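Local coordinates for protein serine acetyltransferase (Bacteroides vulgatus ATCC 8482, PDB 3F1X) that probably transfers an acetyl group from acetyl-CoA to L-serine, an early step in cysteine biosynthesis, at residues T204-T209 with N222-Q227; Q227-G232 with V258-N263; P252-D257 with A264-R269. All blocks are in the same frame, centred on the assembly; numbering follows the deposited sequence.

From the N terminus, interaction 1 is the first to close: it joins strands 204-206 and 224-226, successive rungs of one face of a left-handed parallel beta-helix, and so completes one coil. At Gln-227, which it shares with interaction 1, interaction 2 opens. It spans the turn at 227-229 and the next coil's turn at 261-263, bracketing a long excursion of chain. Interaction 3 opens inside that span, at Pro-252, and closes beyond it, so the two cross rather than nest. It ties the face holding strand 253-254 to the face holding 265-267. Strands 230-232 and 265-267 are neighbours in one sheet, connecting interactions 2 and 3.

Interaction 1: T204-T209 with N222-Q227; sequences TIDHGT and NVKLYQ
Thr-204 to Asp-206 runs parallel to Lys-224 to Tyr-226, two adjacent rungs on one face of the left-handed beta-helix that defines the serine acetyltransferase C-terminal domain. Backbone bonds hold the register: Thr-204 N donates to Val-223 O, Leu-225 N to Thr-204 O, and Asp-206 N to Leu-225 O (2.8 Å). Side chains then alternate. Ile-205 and Leu-225 share the inner face, where their branched apolar chains suit the packed interior of the coil, although they meet loosely, CG1 to CB at 4.5 Å. Thr-204, Lys-224, Asp-206 and Tyr-226 occupy the other face. There Thr-204 and Lys-224 lie side by side in tight contact, Thr-204 CG2 standing 3.5 Å from Lys-224 CB. The lysine chain leaves extended, CG anti to the backbone N (chi1 175°), then bends at chi3 (-70°), which brings CE back to the same methyl. Its NZ stays 4.4 Å from Asp-206 OD2, beyond a salt bridge, and makes a weak hydrogen bond to Gly-140 O. Asp-206 lies along the Tyr-226 ring: its CB sits over one face, 4.0 Å from the centroid, in a CH-pi contact, and its carboxylate is turned only 23° from the ring plane. The ring also stacks with Tyr-261 of the next coil. Past the strand the chain doubles back in a classic gamma turn at His-207, closed by Gly-208 N to Asp-206 O. Glycine fits the place after it because a CB would run into Ile-205 CG2. The imidazole of His-207 reaches a neighbouring subunit, where ND1 is hydrogen-bonded to Asp-192 OD2, while Asp-206 OD1 of its own chain lies 3.0 Å above the ring plane, over its centre.

Interaction 2: Q227-G232 with V258-N263; sequences QGVTLG and VIVYSN
Gln-227 O receives the amide N of Asn-263 at 2.8 Å in a nearly straight bond (168°), and the CA of Ser-262 also approaches this oxygen. One step on, Asn-263 CA makes a similar CH contact with Gly-228 O, so two turns of successive coils of the beta-helix are stacked backbone on backbone. Gly-228 suits this stacking: Asn-263 OD1 comes within 3.2 Å of its CA, just where a CB would have to stand. Asn-263 itself takes a backbone conformation of positive phi, which asparagine tolerates better than most residues. Toward the interior, Val-229 and Val-260 meet at a slant, CG1 to CG1 at 3.7 Å. Val-229 turns this methyl anti to its own nitrogen (chi1 169°), which leaves CG2 lodged 3.2 Å from Tyr-261 O. Gln-227 CG packs 3.6 Å from Ser-262 OG. With an alanine here, Ser-262 OG would probably lose that methylene neighbour and a gap would open beside Val-212 of a second subunit.

Farther out, Val-260 is backed by Leu-225, Ile-266 and Val-278, and the backbone of Gly-228 is tied to Thr-209. The outer side faces other subunits: Ser-262 OG bonds to Thr-230 OG1 of the second subunit, and Asn-263 ND2 to the carbonyl of that subunit's Asn-263. Because the one hydrogen bond between the turns uses only main-chain atoms, Ser-262 OG and Asn-263 ND2 can bond to neighbouring subunits.

Interaction 3: P252-D257 with A264-R269; sequences PILEDD and ATILGR
Pro-252 presses its ring onto Ile-266, and this is the tight end of the contact. Its CG lies 3.3 Å from the carbonyl O of Ile-266. The same Pro-252 CG is 3.6 Å from Ile-266 CG2. The isoleucine's torsion explains the meeting: with CG2 opposite the backbone N and CG1 beside it (chi1 -56°), one branch is turned to the proline and the other runs on toward Leu-254. There the packing slackens, CD1 of Leu-254 standing 4.4 Å from CD1 of Ile-266.

These residues join two faces of the left-handed beta-helix. Strand 253-254 belongs to the sheet that also holds 271-272, and strand 265-267 to the one with 230-232 and 283-284. Ile-266 has two branches, one for the proline and one for Leu-254, and also touches Leu-231 and Ile-272, while Leu-254 reaches back to Val-223.

The other end of the contact is more open. Gly-268 O comes 3.3 Å from Pro-252 N, but a proline nitrogen has no hydrogen to give, so the approach is mere van der Waals contact. Gly-268 is partly exposed, and its backbone angles would jam any CB against the preceding carbonyl oxygen. Leu-267, also partly exposed, points away from Pro-252 and packs on Trp-283; its backbone, not its side chain, passes the proline ring, CA 4.1 Å from Pro-252 CG.

Interaction 1: T204-T209 with N222-Q227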
loop_
_atom_site.group_PDB
_atom_site.type_symbol
_atom_site.label_atom_id
_atom_site.label_comp_id
_atom_site.label_asym_id
_atom_site.label_seq_id
_atom_site.Cartn_x
_atom_site.Cartn_y
_atom_site.Cartn_z
ATOM N N THR A 204 -19.966 29.768 -9.316
ATOM C CA THR A 204 -19.016 29.733 -8.224
ATOM C C THR A 204 -19.714 29.499 -6.893
ATOM O O THR A 204 -20.849 29.926 -6.685
ATOM C CB THR A 204 -18.187 31.038 -8.165
ATOM O OG1 THR A 204 -17.096 30.871 -7.254
ATOM C CG2 THR A 204 -19.041 32.187 -7.710
ATOM N N ILE A 205 -19.032 28.784 -6.009
ATOM C CA ILE A 205 -19.541 28.494 -4.680
ATOM C C ILE A 205 -18.438 28.930 -3.729
ATOM O O ILE A 205 -17.319 28.422 -3.798
ATOM C CB ILE A 205 -19.816 26.986 -4.496
ATOM C CG1 ILE A 205 -20.987 26.564 -5.394
ATOM C CG2 ILE A 205 -20.110 26.690 -3.034
ATOM C CD1 ILE A 205 -21.260 25.066 -5.418
ATOM N N ASP A 206 -18.747 29.888 -2.864
ATOM C CA ASP A 206 -17.767 30.398 -1.912
ATOM C C ASP A 206 -17.801 29.586 -0.619
ATOM O O ASP A 206 -18.828 29.547 0.052
ATOM C CB ASP A 206 -18.068 31.865 -1.594
ATOM C CG ASP A 206 -16.812 32.680 -1.362
ATOM O OD1 ASP A 206 -15.850 32.145 -0.767
ATOM O OD2 ASP A 206 -16.793 33.862 -1.770
ATOM N N HIS A 207 -16.683 28.952 -0.272
ATOM C CA HIS A 207 -16.590 28.146 0.946
ATOM C C HIS A 207 -17.429 26.880 0.710
ATOM O O HIS A 207 -16.881 25.780 0.619
ATOM C CB HIS A 207 -17.080 28.978 2.135
ATOM C CG HIS A 207 -16.464 30.345 2.198
ATOM N ND1 HIS A 207 -15.107 30.544 2.349
ATOM C CD2 HIS A 207 -17.017 31.579 2.128
ATOM C CE1 HIS A 207 -14.852 31.841 2.376
ATOM N NE2 HIS A 207 -15.992 32.493 2.245
ATOM N N GLY A 208 -18.748 27.040 0.628
ATOM C CA GLY A 208 -19.618 25.931 0.278
ATOM C C GLY A 208 -20.119 24.810 1.169
ATOM O O GLY A 208 -21.060 24.127 0.770
ATOM N N THR A 209 -19.529 24.586 2.336
ATOM C CA THR A 209 -20.009 23.498 3.198
ATOM C C THR A 209 -21.494 23.673 3.509
ATOM O O THR A 209 -21.927 24.739 3.935
ATOM C CB THR A 209 -19.203 23.440 4.505
ATOM O OG1 THR A 209 -17.839 23.150 4.189
ATOM C CG2 THR A 209 -19.725 22.347 5.428
ATOM N N ASN A 222 -23.083 33.084 -14.263
ATOM C CA ASN A 222 -22.491 34.016 -13.318
ATOM C C ASN A 222 -23.237 34.033 -11.990
ATOM O O ASN A 222 -23.484 35.094 -11.427
ATOM C CB ASN A 222 -22.487 35.429 -13.919
ATOM C CG ASN A 222 -21.716 35.510 -15.227
ATOM O OD1 ASN A 222 -20.498 35.339 -15.261
ATOM N ND2 ASN A 222 -22.432 35.763 -16.320
ATOM N N VAL A 223 -23.603 32.859 -11.493
ATOM C CA VAL A 223 -24.309 32.779 -10.219
ATOM C C VAL A 223 -23.332 32.383 -9.124
ATOM O O VAL A 223 -22.424 31.587 -9.355
ATOM C CB VAL A 223 -25.464 31.748 -10.274
ATOM C CG1 VAL A 223 -26.154 31.646 -8.911
ATOM C CG2 VAL A 223 -26.473 32.157 -11.341
ATOM N N LYS A 224 -23.514 32.954 -7.934
ATOM C CA LYS A 224 -22.641 32.661 -6.802
ATOM C C LYS A 224 -23.464 32.266 -5.585
ATOM O O LYS A 224 -24.420 32.943 -5.229
ATOM C CB LYS A 224 -21.778 33.883 -6.449
ATOM C CG LYS A 224 -20.925 33.677 -5.196
ATOM C CD LYS A 224 -20.136 34.922 -4.794
ATOM C CE LYS A 224 -19.021 35.239 -5.773
ATOM N NZ LYS A 224 -18.104 36.287 -5.221
ATOM N N LEU A 225 -23.078 31.164 -4.958
ATOM C CA LEU A 225 -23.755 30.653 -3.773
ATOM C C LEU A 225 -22.738 30.567 -2.644
ATOM O O LEU A 225 -21.568 30.276 -2.881
ATOM C CB LEU A 225 -24.312 29.252 -4.050
ATOM C CG LEU A 225 -25.768 29.037 -4.478
ATOM C CD1 LEU A 225 -26.240 30.089 -5.470
ATOM C CD2 LEU A 225 -25.877 27.633 -5.056
ATOM N N TYR A 226 -23.188 30.820 -1.420
ATOM C CA TYR A 226 -22.322 30.747 -0.254
ATOM C C TYR A 226 -22.625 29.478 0.539
ATOM O O TYR A 226 -23.564 28.745 0.220
ATOM C CB TYR A 226 -22.525 31.984 0.629
ATOM C CG TYR A 226 -21.756 33.188 0.142
ATOM C CD1 TYR A 226 -20.561 33.557 0.747
ATOM C CD2 TYR A 226 -22.210 33.945 -0.936
ATOM C CE1 TYR A 226 -19.820 34.661 0.293
ATOM C CE2 TYR A 226 -21.476 35.054 -1.403
ATOM C CZ TYR A 226 -20.287 35.402 -0.783
ATOM O OH TYR A 226 -19.555 36.476 -1.234
ATOM N N GLN A 227 -21.820 29.228 1.568
ATOM C CA GLN A 227 -21.981 28.061 2.426
ATOM C C GLN A 227 -23.404 27.963 2.982
ATOM O O GLN A 227 -24.054 28.981 3.240
ATOM C CB GLN A 227 -20.995 28.135 3.606
ATOM C CG GLN A 227 -21.141 29.405 4.464
ATOM C CD GLN A 227 -20.314 30.578 3.955
ATOM O OE1 GLN A 227 -19.898 30.601 2.803
ATOM N NE2 GLN A 227 -20.080 31.567 4.822
#

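Interaction 2: Q227-G232 with V258-N263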
loop_
_atom_site.group_PDB
_atom_site.type_symbol
_atom_site.label_atom_id
_atom_site.label_comp_id
_atom_site.label_asym_id
_atom_site.label_seq_id
_atom_site.Cartn_x
_atom_site.Cartn_y
_atom_site.Cartn_z
ATOM N N GLN A 227 -21.820 29.228 1.568
ATOM C CA GLN A 227 -21.981 28.061 2.426
ATOM C C GLN A 227 -23.404 27.963 2.982
ATOM O O GLN A 227 -24.054 28.981 3.240
ATOM C CB GLN A 227 -20.995 28.135 3.606
ATOM C CG GLN A 227 -21.141 29.405 4.464
ATOM C CD GLN A 227 -20.314 30.578 3.955
ATOM O OE1 GLN A 227 -19.898 30.601 2.803
ATOM N NE2 GLN A 227 -20.080 31.567 4.822
ATOM N N GLY A 228 -23.869 26.727 3.161
ATOM C CA GLY A 228 -25.187 26.472 3.720
ATOM C C GLY A 228 -26.411 26.804 2.877
ATOM O O GLY A 228 -27.542 26.646 3.337
ATOM N N VAL A 229 -26.210 27.264 1.651
ATOM C CA VAL A 229 -27.343 27.605 0.807
ATOM C C VAL A 229 -28.049 26.369 0.269
ATOM O O VAL A 229 -27.407 25.451 -0.254
ATOM C CB VAL A 229 -26.903 28.490 -0.370
ATOM C CG1 VAL A 229 -28.031 28.616 -1.383
ATOM C CG2 VAL A 229 -26.508 29.858 0.152
ATOM N N THR A 230 -29.372 26.346 0.411
ATOM C CA THR A 230 -30.184 25.231 -0.074
ATOM C C THR A 230 -31.131 25.659 -1.188
ATOM O O THR A 230 -31.827 26.662 -1.065
ATOM C CB THR A 230 -31.070 24.621 1.053
ATOM O OG1 THR A 230 -30.252 23.894 1.972
ATOM C CG2 THR A 230 -32.116 23.668 0.461
ATOM N N LEU A 231 -31.145 24.892 -2.275
ATOM C CA LEU A 231 -32.061 25.125 -3.387
ATOM C C LEU A 231 -32.838 23.812 -3.409
ATOM O O LEU A 231 -32.449 22.864 -4.089
ATOM C CB LEU A 231 -31.308 25.328 -4.707
ATOM C CG LEU A 231 -30.227 26.412 -4.742
ATOM C CD1 LEU A 231 -29.718 26.591 -6.169
ATOM C CD2 LEU A 231 -30.786 27.717 -4.235
ATOM N N GLY A 232 -33.915 23.741 -2.635
ATOM C CA GLY A 232 -34.667 22.501 -2.570
ATOM C C GLY A 232 -36.164 22.626 -2.703
ATOM O O GLY A 232 -36.660 23.449 -3.470
ATOM N N VAL A 258 -27.067 36.141 -10.068
ATOM C CA VAL A 258 -27.680 36.063 -8.754
ATOM C C VAL A 258 -26.658 35.677 -7.684
ATOM O O VAL A 258 -25.705 34.949 -7.958
ATOM C CB VAL A 258 -28.836 35.038 -8.758
ATOM C CG1 VAL A 258 -29.257 34.689 -7.345
ATOM C CG2 VAL A 258 -30.021 35.608 -9.532
ATOM N N ILE A 259 -26.852 36.191 -6.474
ATOM C CA ILE A 259 -25.980 35.871 -5.354
ATOM C C ILE A 259 -26.875 35.473 -4.186
ATOM O O ILE A 259 -27.848 36.163 -3.886
ATOM C CB ILE A 259 -25.126 37.084 -4.904
ATOM C CG1 ILE A 259 -24.240 37.575 -6.049
ATOM C CG2 ILE A 259 -24.251 36.687 -3.720
ATOM C CD1 ILE A 259 -23.422 38.809 -5.685
ATOM N N VAL A 260 -26.560 34.351 -3.545
ATOM C CA VAL A 260 -27.324 33.890 -2.391
ATOM C C VAL A 260 -26.333 33.729 -1.245
ATOM O O VAL A 260 -25.419 32.901 -1.313
ATOM C CB VAL A 260 -27.992 32.530 -2.642
ATOM C CG1 VAL A 260 -28.927 32.206 -1.490
ATOM C CG2 VAL A 260 -28.748 32.547 -3.972
ATOM N N TYR A 261 -26.500 34.522 -0.195
ATOM C CA TYR A 261 -25.584 34.453 0.925
ATOM C C TYR A 261 -25.828 33.311 1.890
ATOM O O TYR A 261 -26.816 32.586 1.803
ATOM C CB TYR A 261 -25.560 35.779 1.677
ATOM C CG TYR A 261 -24.843 36.848 0.904
ATOM C CD1 TYR A 261 -25.542 37.774 0.147
ATOM C CD2 TYR A 261 -23.453 36.907 0.901
ATOM C CE1 TYR A 261 -24.874 38.752 -0.603
ATOM C CE2 TYR A 261 -22.774 37.875 0.156
ATOM C CZ TYR A 261 -23.495 38.796 -0.593
ATOM O OH TYR A 261 -22.846 39.773 -1.311
ATOM N N SER A 262 -24.897 33.191 2.823
ATOM C CA SER A 262 -24.857 32.148 3.831
ATOM C C SER A 262 -26.149 31.619 4.450
ATOM O O SER A 262 -26.962 32.374 4.988
ATOM C CB SER A 262 -23.911 32.585 4.948
ATOM O OG SER A 262 -23.685 31.510 5.834
ATOM N N ASN A 263 -26.298 30.297 4.367
ATOM C CA ASN A 263 -27.419 29.551 4.929
ATOM C C ASN A 263 -28.849 29.824 4.464
ATOM O O ASN A 263 -29.784 29.287 5.048
ATOM C CB ASN A 263 -27.367 29.629 6.466
ATOM C CG ASN A 263 -26.233 28.800 7.051
ATOM O OD1 ASN A 263 -25.952 27.720 6.558
ATOM N ND2 ASN A 263 -25.591 29.295 8.107
#

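Interaction 3: P252-D257 with A264-R269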
loop_
_atom_site.group_PDB
_atom_site.type_symbol
_atom_site.label_atom_id
_atom_site.label_comp_id
_atom_site.label_asym_id
_atom_site.label_seq_id
_atom_site.Cartn_x
_atom_site.Cartn_y
_atom_site.Cartn_z
ATOM N N PRO A 252 -36.086 25.431 -7.349
ATOM C CA PRO A 252 -35.879 26.823 -7.759
ATOM C C PRO A 252 -35.159 27.073 -9.070
ATOM O O PRO A 252 -34.433 26.223 -9.591
ATOM C CB PRO A 252 -35.097 27.424 -6.585
ATOM C CG PRO A 252 -35.460 26.538 -5.423
ATOM C CD PRO A 252 -35.428 25.176 -6.058
ATOM N N ILE A 253 -35.374 28.277 -9.579
ATOM C CA ILE A 253 -34.745 28.741 -10.792
ATOM C C ILE A 253 -34.025 30.033 -10.429
ATOM O O ILE A 253 -34.648 30.977 -9.944
ATOM C CB ILE A 253 -35.768 29.080 -11.887
ATOM C CG1 ILE A 253 -36.585 27.843 -12.259
ATOM C CG2 ILE A 253 -35.044 29.645 -13.096
ATOM C CD1 ILE A 253 -37.632 28.115 -13.319
ATOM N N LEU A 254 -32.716 30.068 -10.628
ATOM C CA LEU A 254 -31.952 31.277 -10.354
ATOM C C LEU A 254 -31.486 31.808 -11.693
ATOM O O LEU A 254 -30.801 31.105 -12.436
ATOM C CB LEU A 254 -30.732 30.980 -9.467
ATOM C CG LEU A 254 -30.922 30.973 -7.948
ATOM C CD1 LEU A 254 -31.937 29.918 -7.566
ATOM C CD2 LEU A 254 -29.571 30.717 -7.261
ATOM N N GLU A 255 -31.858 33.045 -12.008
ATOM C CA GLU A 255 -31.449 33.654 -13.269
ATOM C C GLU A 255 -30.002 34.142 -13.149
ATOM O O GLU A 255 -29.376 33.995 -12.092
ATOM C CB GLU A 255 -32.383 34.815 -13.630
ATOM C CG GLU A 255 -33.858 34.424 -13.648
ATOM C CD GLU A 255 -34.761 35.467 -14.299
ATOM O OE1 GLU A 255 -34.512 36.680 -14.136
ATOM O OE2 GLU A 255 -35.741 35.069 -14.963
ATOM N N ASP A 256 -29.472 34.712 -14.228
ATOM C CA ASP A 256 -28.092 35.196 -14.241
ATOM C C ASP A 256 -27.751 36.236 -13.176
ATOM O O ASP A 256 -28.621 36.953 -12.679
ATOM C CB ASP A 256 -27.738 35.799 -15.611
ATOM C CG ASP A 256 -27.914 34.811 -16.762
ATOM O OD1 ASP A 256 -27.997 33.591 -16.516
ATOM O OD2 ASP A 256 -27.957 35.264 -17.927
ATOM N N ASP A 257 -26.462 36.297 -12.843
ATOM C CA ASP A 257 -25.913 37.268 -11.894
ATOM C C ASP A 257 -26.540 37.277 -10.501
ATOM O O ASP A 257 -26.547 38.303 -9.828
ATOM C CB ASP A 257 -26.015 38.673 -12.506
ATOM C CG ASP A 257 -25.239 38.807 -13.814
ATOM O OD1 ASP A 257 -25.469 39.795 -14.543
ATOM O OD2 ASP A 257 -24.396 37.936 -14.115
ATOM N N ALA A 264 -29.031 30.626 3.421
ATOM C CA ALA A 264 -30.379 30.910 2.936
ATOM C C ALA A 264 -31.013 29.675 2.309
ATOM O O ALA A 264 -30.339 28.885 1.651
ATOM C CB ALA A 264 -30.357 32.048 1.926
ATOM N N THR A 265 -32.315 29.517 2.515
ATOM C CA THR A 265 -33.043 28.380 1.967
ATOM C C THR A 265 -34.051 28.856 0.921
ATOM O O THR A 265 -34.903 29.685 1.210
ATOM C CB THR A 265 -33.826 27.616 3.069
ATOM O OG1 THR A 265 -32.948 27.266 4.146
ATOM C CG2 THR A 265 -34.452 26.346 2.490
ATOM N N ILE A 266 -33.941 28.341 -0.297
ATOM C CA ILE A 266 -34.873 28.704 -1.367
ATOM C C ILE A 266 -35.607 27.428 -1.763
ATOM O O ILE A 266 -34.979 26.463 -2.187
ATOM C CB ILE A 266 -34.128 29.256 -2.599
ATOM C CG1 ILE A 266 -33.259 30.449 -2.192
ATOM C CG2 ILE A 266 -35.128 29.688 -3.657
ATOM C CD1 ILE A 266 -32.311 30.926 -3.280
ATOM N N LEU A 267 -36.929 27.401 -1.631
ATOM C CA LEU A 267 -37.629 26.177 -1.987
ATOM C C LEU A 267 -38.911 26.312 -2.793
ATOM O O LEU A 267 -39.632 27.306 -2.692
ATOM C CB LEU A 267 -37.932 25.350 -0.737
ATOM C CG LEU A 267 -38.971 25.898 0.239
ATOM C CD1 LEU A 267 -39.452 24.771 1.132
ATOM C CD2 LEU A 267 -38.374 27.034 1.056
ATOM N N GLY A 268 -39.179 25.280 -3.589
ATOM C CA GLY A 268 -40.381 25.237 -4.403
ATOM C C GLY A 268 -40.265 25.871 -5.773
ATOM O O GLY A 268 -39.174 25.991 -6.334
ATOM N N ARG A 269 -41.415 26.265 -6.309
ATOM C CA ARG A 269 -41.497 26.906 -7.613
ATOM C C ARG A 269 -41.146 28.370 -7.407
ATOM O O ARG A 269 -42.001 29.249 -7.490
ATOM C CB ARG A 269 -42.916 26.799 -8.173
ATOM C CG ARG A 269 -43.085 27.409 -9.558
ATOM C CD ARG A 269 -44.545 27.706 -9.851
ATOM N NE ARG A 269 -45.081 28.701 -8.930
ATOM C CZ ARG A 269 -44.678 29.968 -8.874
ATOM N NH1 ARG A 269 -43.731 30.405 -9.695
ATOM N NH2 ARG A 269 -45.220 30.799 -7.991
#